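PDB 3UGS: undecaprenyl pyrophosphate synthase from Campylobacter jejuni, which probably condenses isopentenyl diphosphate units onto an allylic diphosphate such as farnesyl diphosphate, building the long-chain undecaprenyl diphosphate with the help of magnesium. Local coordinates for residues A[5-10]-A[211-216]; A[145-150]-A[160-165]. All blocks are in the same frame, centred on the assembly; numbering follows the deposited sequence.

Both contacts belong to one cis-prenyltransferase subunit built round a six-stranded parallel sheet, and they lie about 28 Å apart, centre to centre. Contact 1 joins the lead-in to strand 9-14 with helix 206-218 near the end of the chain, and contact 2, nested in the long loop so closed, ties helix 136-149 to the turn after helix 156-161. They meet where His9 CE1 packs 3.5 Å from Leu165 CD2. Neither forms the ligand pocket: the side chain of Asn5 is about 12 Å from a bound farnesyl monophosphate, and that of Asp164 about 9 Å from that of Thr61, a substrate-binding residue. Contact 2 also borders the second subunit.

Contact 1. Residues A[5-10]-A[211-216]; sequences NELKHL and RIIKEF
Leu7 lies against the ring of Phe216, where the chain enters the first strand of the parallel sheet of the cis-prenyltransferase fold and meets helix 206-218, the last helix of the chain. The approach is oblique, neither squarely over a face nor at an edge: Leu7 CB is 3.3 Å from Phe216 CE2, and Leu7 CD2 is 3.5 Å from Phe216 CD2. That same methyl also reaches Ile213 CG1 at 4.0 Å, so Leu7 rests on two residues about one helical turn apart. Asn5 CB adds a further oblique contact, 3.7 Å from Phe216 CE2, while the carbonyl oxygen Glu6 O sits near the ring plane at its edge, 3.5 Å from Phe216 CZ. The ring extends from the helix toward residues 5-7 because its CG is turned roughly anti to the backbone nitrogen (chi1 157°).

Further out, Leu7 packs on Ile51 and on Leu171 of strand 171-175, and Ile213 touches Val45 of helix 34-48. Phe216 also borders Glu193, which puts the ring next to a residue that probably helps bind magnesium. Asn5 holds the chain to the C-terminal end of helix 206-218, its amide nitrogen also donating to Arg219 O just past the helix. Its bond to the main chain of Phe216 is nearly straight: Asn5 ND2 donates to Phe216 O at 2.7 Å with an N-H...O angle of 163°, in the carbonyl plane.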
ATOM      1  N   ASN A   5       4.480 -19.868   6.455  1.00 33.68           N
ATOM      2  CA  ASN A   5       4.633 -18.817   5.420  1.00 31.72           C
ATOM      3  C   ASN A   5       6.040 -18.742   4.865  1.00 30.18           C
ATOM      4  O   ASN A   5       7.004 -18.668   5.596  1.00 30.10           O
ATOM      5  CB  ASN A   5       4.293 -17.411   5.928  1.00 29.96           C
ATOM      6  CG  ASN A   5       2.868 -17.285   6.375  1.00 29.06           C
ATOM      7  OD1 ASN A   5       1.977 -17.982   5.898  1.00 30.07           O
ATOM      8  ND2 ASN A   5       2.651 -16.418   7.325  1.00 31.74           N
ATOM      9  N   GLU A   6       6.163 -18.685   3.563  1.00 30.98           N
ATOM     10  CA  GLU A   6       7.471 -18.461   3.023  1.00 31.27           C
ATOM     11  C   GLU A   6       7.691 -16.996   2.742  1.00 29.72           C
ATOM     12  O   GLU A   6       6.805 -16.260   2.413  1.00 30.51           O
ATOM     13  CB  GLU A   6       7.726 -19.333   1.832  1.00 35.00           C
ATOM     14  CG  GLU A   6       9.138 -19.278   1.325  1.00 38.43           C
ATOM     15  CD  GLU A   6       9.349 -20.245   0.204  1.00 46.46           C
ATOM     16  OE1 GLU A   6       8.319 -20.685  -0.360  1.00 51.40           O
ATOM     17  OE2 GLU A   6      10.526 -20.574  -0.097  1.00 55.22           O
ATOM     18  N   LEU A   7       8.910 -16.572   2.922  1.00 28.71           N
ATOM     19  CA  LEU A   7       9.272 -15.212   2.763  1.00 27.52           C
ATOM     20  C   LEU A   7      10.361 -15.082   1.700  1.00 26.14           C
ATOM     21  O   LEU A   7      11.498 -15.259   1.928  1.00 25.57           O
ATOM     22  CB  LEU A   7       9.660 -14.682   4.117  1.00 26.55           C
ATOM     23  CG  LEU A   7      10.305 -13.365   4.375  1.00 27.54           C
ATOM     24  CD1 LEU A   7      10.155 -12.320   3.312  1.00 25.51           C
ATOM     25  CD2 LEU A   7      10.063 -12.869   5.761  1.00 26.19           C
ATOM     26  N   LYS A   8       9.934 -14.749   0.517  1.00 25.10           N
ATOM     27  CA  LYS A   8      10.809 -14.712  -0.670  1.00 26.31           C
ATOM     28  C   LYS A   8      11.352 -13.313  -0.910  1.00 26.39           C
ATOM     29  O   LYS A   8      12.397 -13.119  -1.550  1.00 28.48           O
ATOM     30  CB  LYS A   8      10.081 -15.158  -1.948  1.00 26.15           C
ATOM     31  CG  LYS A   8       9.555 -16.573  -1.992  1.00 26.73           C
ATOM     32  N   HIS A   9      10.582 -12.359  -0.434  1.00 23.97           N
ATOM     33  CA  HIS A   9      10.781 -10.938  -0.762  1.00 23.59           C
ATOM     34  C   HIS A   9      10.522 -10.093   0.429  1.00 22.54           C
ATOM     35  O   HIS A   9       9.414  -9.930   0.873  1.00 21.22           O
ATOM     36  CB  HIS A   9       9.899 -10.509  -1.915  1.00 23.20           C
ATOM     37  CG  HIS A   9      10.184  -9.141  -2.438  1.00 22.08           C
ATOM     38  ND1 HIS A   9       9.447  -8.583  -3.434  1.00 23.94           N
ATOM     39  CD2 HIS A   9      11.125  -8.208  -2.087  1.00 22.99           C
ATOM     40  CE1 HIS A   9       9.920  -7.352  -3.718  1.00 21.22           C
ATOM     41  NE2 HIS A   9      10.944  -7.113  -2.892  1.00 23.13           N
ATOM     42  N   LEU A  10      11.612  -9.569   0.935  1.00 22.88           N
ATOM     43  CA  LEU A  10      11.615  -8.663   2.063  1.00 23.46           C
ATOM     44  C   LEU A  10      11.877  -7.251   1.577  1.00 24.53           C
ATOM     45  O   LEU A  10      12.864  -6.999   0.869  1.00 24.12           O
ATOM     46  CB  LEU A  10      12.676  -9.075   3.063  1.00 23.18           C
ATOM     47  CG  LEU A  10      12.879  -8.154   4.278  1.00 24.15           C
ATOM     48  CD1 LEU A  10      11.642  -8.013   5.156  1.00 23.18           C
ATOM     49  CD2 LEU A  10      14.062  -8.668   5.098  1.00 22.75           C
ATOM     50  N   ARG A 211      13.790 -12.915  14.484  1.00 38.48           N
ATOM     51  CA  ARG A 211      12.541 -12.976  15.294  1.00 39.85           C
ATOM     52  C   ARG A 211      11.294 -12.494  14.524  1.00 39.05           C
ATOM     53  O   ARG A 211      10.255 -13.163  14.415  1.00 36.01           O
ATOM     54  CB  ARG A 211      12.706 -12.101  16.526  1.00 41.21           C
ATOM     55  CG  ARG A 211      11.900 -12.579  17.707  1.00 43.46           C
ATOM     56  CD  ARG A 211      10.779 -11.624  18.057  1.00 48.27           C
ATOM     57  NE  ARG A 211      11.212 -10.250  18.308  1.00 47.78           N
ATOM     58  CZ  ARG A 211      10.449  -9.190  18.046  1.00 49.85           C
ATOM     59  NH1 ARG A 211       9.240  -9.363  17.543  1.00 49.43           N
ATOM     60  NH2 ARG A 211      10.884  -7.959  18.267  1.00 54.60           N
ATOM     61  N   ILE A 212      11.465 -11.289  14.010  1.00 37.85           N
ATOM     62  CA  ILE A 212      10.517 -10.623  13.112  1.00 34.61           C
ATOM     63  C   ILE A 212      10.144 -11.565  11.957  1.00 34.18           C
ATOM     64  O   ILE A 212       8.986 -11.750  11.587  1.00 35.19           O
ATOM     65  CB  ILE A 212      11.118  -9.316  12.542  1.00 37.22           C
ATOM     66  CG1 ILE A 212      11.072  -8.200  13.615  1.00 36.71           C
ATOM     67  CG2 ILE A 212      10.406  -8.920  11.241  1.00 32.93           C
ATOM     68  CD1 ILE A 212      11.940  -6.995  13.319  1.00 32.59           C
ATOM     69  N   ILE A 213      11.165 -12.171  11.408  1.00 28.96           N
ATOM     70  CA  ILE A 213      10.975 -13.183  10.365  1.00 30.77           C
ATOM     71  C   ILE A 213      10.128 -14.382  10.848  1.00 30.51           C
ATOM     72  O   ILE A 213       9.277 -14.894  10.141  1.00 29.88           O
ATOM     73  CB  ILE A 213      12.308 -13.675   9.780  1.00 29.51           C
ATOM     74  CG1 ILE A 213      12.771 -12.704   8.700  1.00 29.80           C
ATOM     75  CG2 ILE A 213      12.158 -15.065   9.190  1.00 30.68           C
ATOM     76  CD1 ILE A 213      14.260 -12.710   8.449  1.00 30.48           C
ATOM     77  N   LYS A 214      10.431 -14.840  12.050  1.00 32.00           N
ATOM     78  CA  LYS A 214       9.725 -16.008  12.669  1.00 33.86           C
ATOM     79  C   LYS A 214       8.246 -15.620  12.864  1.00 35.42           C
ATOM     80  O   LYS A 214       7.312 -16.346  12.573  1.00 34.07           O
ATOM     81  CB  LYS A 214      10.329 -16.434  14.027  1.00 29.82           C
ATOM     82  N   GLU A 215       8.078 -14.410  13.332  1.00 33.24           N
ATOM     83  CA  GLU A 215       6.760 -13.862  13.551  1.00 35.59           C
ATOM     84  C   GLU A 215       5.911 -13.877  12.261  1.00 35.73           C
ATOM     85  O   GLU A 215       4.762 -14.351  12.227  1.00 36.36           O
ATOM     86  CB  GLU A 215       6.863 -12.434  14.092  1.00 20.00           C
ATOM     87  CG  GLU A 215       5.523 -11.797  14.423  1.00 20.00           C
ATOM     88  N   PHE A 216       6.494 -13.313  11.213  1.00 32.22           N
ATOM     89  CA  PHE A 216       5.869 -13.304   9.888  1.00 30.52           C
ATOM     90  C   PHE A 216       5.512 -14.724   9.405  1.00 29.94           C
ATOM     91  O   PHE A 216       4.477 -14.948   8.757  1.00 29.49           O
ATOM     92  CB  PHE A 216       6.764 -12.627   8.822  1.00 28.57           C
ATOM     93  CG  PHE A 216       6.445 -13.071   7.421  1.00 26.42           C
ATOM     94  CD1 PHE A 216       5.455 -12.413   6.672  1.00 26.51           C
ATOM     95  CD2 PHE A 216       7.055 -14.189   6.883  1.00 25.21           C
ATOM     96  CE1 PHE A 216       5.133 -12.855   5.406  1.00 25.93           C
ATOM     97  CE2 PHE A 216       6.724 -14.644   5.621  1.00 24.52           C
ATOM     98  CZ  PHE A 216       5.784 -13.973   4.881  1.00 24.70           C
TER

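Contact 2. Residues A[145-150]-A[160-165]; sequences KRVIEK and TQNLDL
Arg146 runs alongside Asn162, the two side chains pointing opposite ways, with Arg146 CB 3.8 Å from Asn162 OD1. Extended from CG to NE, the arginine carries its guanidinium past the asparagine to the main chain and on to Asp164. Its NH1 bonds the main-chain carbonyl Asn162 O at 2.8 Å, the oxygen lying 17° out of the guanidinium plane, and also Asp164 OD1 at 2.9 Å. NH2 reaches the same carboxylate oxygen, Asp164 OD1, at 3.1 Å, making an end-on salt bridge in which two nitrogens share one acceptor at the guanidinium edge. Asp164 OD2 is held from outside by Arg142 and by Gly100 N, so two arginines probably stabilise the charged carboxylate.

The amide of Asn162, a buried residue, lies against the helix: Val147 CG2 packs 3.4 Å from Asn162 ND2, whose bond goes back to Asn158 O, and Lys150 NZ makes a weak bond to Asn162 OD1 at 3.3 Å. Lys145 and Ile148 of the same helix pack on Leu154 of the second subunit. Two consecutive helices, 136-149 and the short 156-161, are thus joined by a loop, and the turn after the second is fastened back onto the C-terminal end of the first, beside the dimer interface of this homodimeric cis-prenyltransferase.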
ATOM      1  N   LYS A 145       2.301   1.396 -19.649  1.00 24.56           N
ATOM      2  CA  LYS A 145       2.749   1.823 -20.975  1.00 26.81           C
ATOM      3  C   LYS A 145       3.494   0.693 -21.692  1.00 27.95           C
ATOM      4  O   LYS A 145       3.367   0.526 -22.889  1.00 29.99           O
ATOM      5  CB  LYS A 145       3.625   3.058 -20.887  1.00 26.68           C
ATOM      6  CG  LYS A 145       2.865   4.255 -20.358  1.00 27.83           C
ATOM      7  CD  LYS A 145       3.836   5.345 -19.955  1.00 29.90           C
ATOM      8  CE  LYS A 145       3.373   6.710 -20.438  1.00 32.35           C
ATOM      9  NZ  LYS A 145       4.551   7.626 -20.410  1.00 34.42           N
ATOM     10  N   ARG A 146       4.290  -0.042 -20.936  1.00 26.26           N
ATOM     11  CA  ARG A 146       5.008  -1.198 -21.472  1.00 27.24           C
ATOM     12  C   ARG A 146       4.043  -2.267 -22.022  1.00 28.63           C
ATOM     13  O   ARG A 146       4.311  -2.952 -23.018  1.00 29.06           O
ATOM     14  CB  ARG A 146       5.891  -1.867 -20.422  1.00 27.48           C
ATOM     15  CG  ARG A 146       7.140  -1.121 -20.052  1.00 26.70           C
ATOM     16  CD  ARG A 146       7.743  -1.729 -18.762  1.00 27.12           C
ATOM     17  NE  ARG A 146       9.035  -1.137 -18.456  1.00 27.97           N
ATOM     18  CZ  ARG A 146       9.536  -0.965 -17.243  1.00 28.92           C
ATOM     19  NH1 ARG A 146       8.867  -1.372 -16.152  1.00 28.67           N
ATOM     20  NH2 ARG A 146      10.716  -0.371 -17.129  1.00 28.64           N
ATOM     21  N   VAL A 147       2.946  -2.423 -21.294  1.00 27.66           N
ATOM     22  CA  VAL A 147       1.887  -3.382 -21.652  1.00 26.94           C
ATOM     23  C   VAL A 147       1.214  -2.936 -22.950  1.00 28.39           C
ATOM     24  O   VAL A 147       0.951  -3.719 -23.857  1.00 31.78           O
ATOM     25  CB  VAL A 147       0.817  -3.527 -20.567  1.00 25.31           C
ATOM     26  CG1 VAL A 147      -0.405  -4.247 -21.122  1.00 25.06           C
ATOM     27  CG2 VAL A 147       1.391  -4.280 -19.371  1.00 26.33           C
ATOM     28  N   ILE A 148       0.928  -1.653 -22.993  1.00 28.00           N
ATOM     29  CA  ILE A 148       0.343  -0.999 -24.174  1.00 30.14           C
ATOM     30  C   ILE A 148       1.302  -1.043 -25.377  1.00 31.63           C
ATOM     31  O   ILE A 148       0.951  -1.490 -26.465  1.00 31.09           O
ATOM     32  CB  ILE A 148      -0.070   0.454 -23.899  1.00 31.87           C
ATOM     33  CG1 ILE A 148      -1.410   0.443 -23.146  1.00 32.49           C
ATOM     34  CG2 ILE A 148      -0.216   1.264 -25.195  1.00 28.68           C
ATOM     35  CD1 ILE A 148      -1.889   1.829 -22.762  1.00 33.11           C
ATOM     36  N   GLU A 149       2.525  -0.652 -25.120  1.00 31.83           N
ATOM     37  CA  GLU A 149       3.606  -0.678 -26.118  1.00 36.99           C
ATOM     38  C   GLU A 149       3.837  -2.089 -26.705  1.00 39.45           C
ATOM     39  O   GLU A 149       4.282  -2.247 -27.845  1.00 41.93           O
ATOM     40  CB  GLU A 149       4.907  -0.154 -25.516  1.00 42.38           C
ATOM     41  CG  GLU A 149       6.058  -0.050 -26.507  1.00 52.94           C
ATOM     42  CD  GLU A 149       7.344   0.464 -25.853  1.00 65.46           C
ATOM     43  OE1 GLU A 149       7.334   0.760 -24.622  1.00 71.31           O
ATOM     44  OE2 GLU A 149       8.372   0.575 -26.572  1.00 72.15           O
ATOM     45  N   LYS A 150       3.512  -3.099 -25.907  1.00 36.66           N
ATOM     46  CA  LYS A 150       3.659  -4.527 -26.317  1.00 32.69           C
ATOM     47  C   LYS A 150       2.386  -5.116 -26.919  1.00 32.03           C
ATOM     48  O   LYS A 150       2.315  -6.294 -27.294  1.00 28.74           O
ATOM     49  CB  LYS A 150       4.101  -5.400 -25.148  1.00 32.51           C
ATOM     50  CG  LYS A 150       5.522  -5.139 -24.682  1.00 32.25           C
ATOM     51  CD  LYS A 150       5.864  -6.066 -23.526  1.00 32.45           C
ATOM     52  CE  LYS A 150       7.271  -5.866 -23.000  1.00 31.34           C
ATOM     53  NZ  LYS A 150       7.685  -7.045 -22.193  1.00 31.83           N
ATOM     54  N   THR A 160       1.438  -6.530 -13.737  1.00 21.45           N
ATOM     55  CA  THR A 160       2.384  -7.102 -12.784  1.00 20.98           C
ATOM     56  C   THR A 160       3.713  -7.456 -13.435  1.00 20.86           C
ATOM     57  O   THR A 160       4.775  -7.060 -12.987  1.00 19.90           O
ATOM     58  CB  THR A 160       1.774  -8.353 -12.128  1.00 19.99           C
ATOM     59  OG1 THR A 160       0.566  -7.951 -11.476  1.00 20.12           O
ATOM     60  CG2 THR A 160       2.681  -8.983 -11.168  1.00 17.52           C
ATOM     61  N   GLN A 161       3.625  -8.231 -14.492  1.00 22.53           N
ATOM     62  CA  GLN A 161       4.830  -8.775 -15.176  1.00 24.16           C
ATOM     63  C   GLN A 161       5.679  -7.677 -15.836  1.00 22.64           C
ATOM     64  O   GLN A 161       6.794  -7.897 -16.245  1.00 24.75           O
ATOM     65  CB  GLN A 161       4.490  -9.833 -16.233  1.00 25.68           C
ATOM     66  CG  GLN A 161       3.926 -11.113 -15.645  1.00 30.11           C
ATOM     67  CD  GLN A 161       4.677 -11.558 -14.368  1.00 37.56           C
ATOM     68  OE1 GLN A 161       4.069 -11.650 -13.254  1.00 38.35           O
ATOM     69  NE2 GLN A 161       6.002 -11.864 -14.515  1.00 34.96           N
ATOM     70  N   ASN A 162       5.113  -6.514 -15.967  1.00 20.73           N
ATOM     71  CA  ASN A 162       5.827  -5.381 -16.576  1.00 21.53           C
ATOM     72  C   ASN A 162       6.301  -4.310 -15.606  1.00 21.29           C
ATOM     73  O   ASN A 162       6.899  -3.294 -16.009  1.00 20.86           O
ATOM     74  CB  ASN A 162       5.032  -4.758 -17.729  1.00 22.39           C
ATOM     75  CG  ASN A 162       5.087  -5.616 -18.986  1.00 22.23           C
ATOM     76  OD1 ASN A 162       6.092  -5.571 -19.719  1.00 24.88           O
ATOM     77  ND2 ASN A 162       4.040  -6.423 -19.223  1.00 18.27           N
ATOM     78  N   LEU A 163       6.041  -4.554 -14.332  1.00 20.27           N
ATOM     79  CA  LEU A 163       6.589  -3.695 -13.275  1.00 19.27           C
ATOM     80  C   LEU A 163       8.110  -3.772 -13.328  1.00 19.59           C
ATOM     81  O   LEU A 163       8.673  -4.697 -13.853  1.00 18.08           O
ATOM     82  CB  LEU A 163       6.071  -4.054 -11.893  1.00 18.66           C
ATOM     83  CG  LEU A 163       4.613  -3.741 -11.571  1.00 17.43           C
ATOM     84  CD1 LEU A 163       4.193  -4.572 -10.367  1.00 16.88           C
ATOM     85  CD2 LEU A 163       4.411  -2.250 -11.334  1.00 17.16           C
ATOM     86  N   ASP A 164       8.768  -2.726 -12.829  1.00 21.42           N
ATOM     87  CA  ASP A 164      10.246  -2.747 -12.659  1.00 21.28           C
ATOM     88  C   ASP A 164      10.620  -3.970 -11.814  1.00 21.47           C
ATOM     89  O   ASP A 164      11.669  -4.557 -11.981  1.00 22.40           O
ATOM     90  CB  ASP A 164      10.757  -1.523 -11.916  1.00 21.37           C
ATOM     91  CG  ASP A 164      10.871  -0.303 -12.791  1.00 23.74           C
ATOM     92  OD1 ASP A 164      10.635  -0.380 -14.032  1.00 23.97           O
ATOM     93  OD2 ASP A 164      11.236   0.762 -12.223  1.00 24.22           O
ATOM     94  N   LEU A 165       9.733  -4.290 -10.874  1.00 20.69           N
ATOM     95  CA  LEU A 165       9.904  -5.406  -9.927  1.00 20.27           C
ATOM     96  C   LEU A 165       8.621  -6.203  -9.737  1.00 20.48           C
ATOM     97  O   LEU A 165       7.847  -5.956  -8.826  1.00 20.11           O
ATOM     98  CB  LEU A 165      10.432  -4.911  -8.576  1.00 20.23           C
ATOM     99  CG  LEU A 165      10.789  -5.975  -7.536  1.00 19.85           C
ATOM    100  CD1 LEU A 165      11.873  -6.927  -8.000  1.00 18.62           C
ATOM    101  CD2 LEU A 165      11.198  -5.251  -6.274  1.00 18.40           C
TER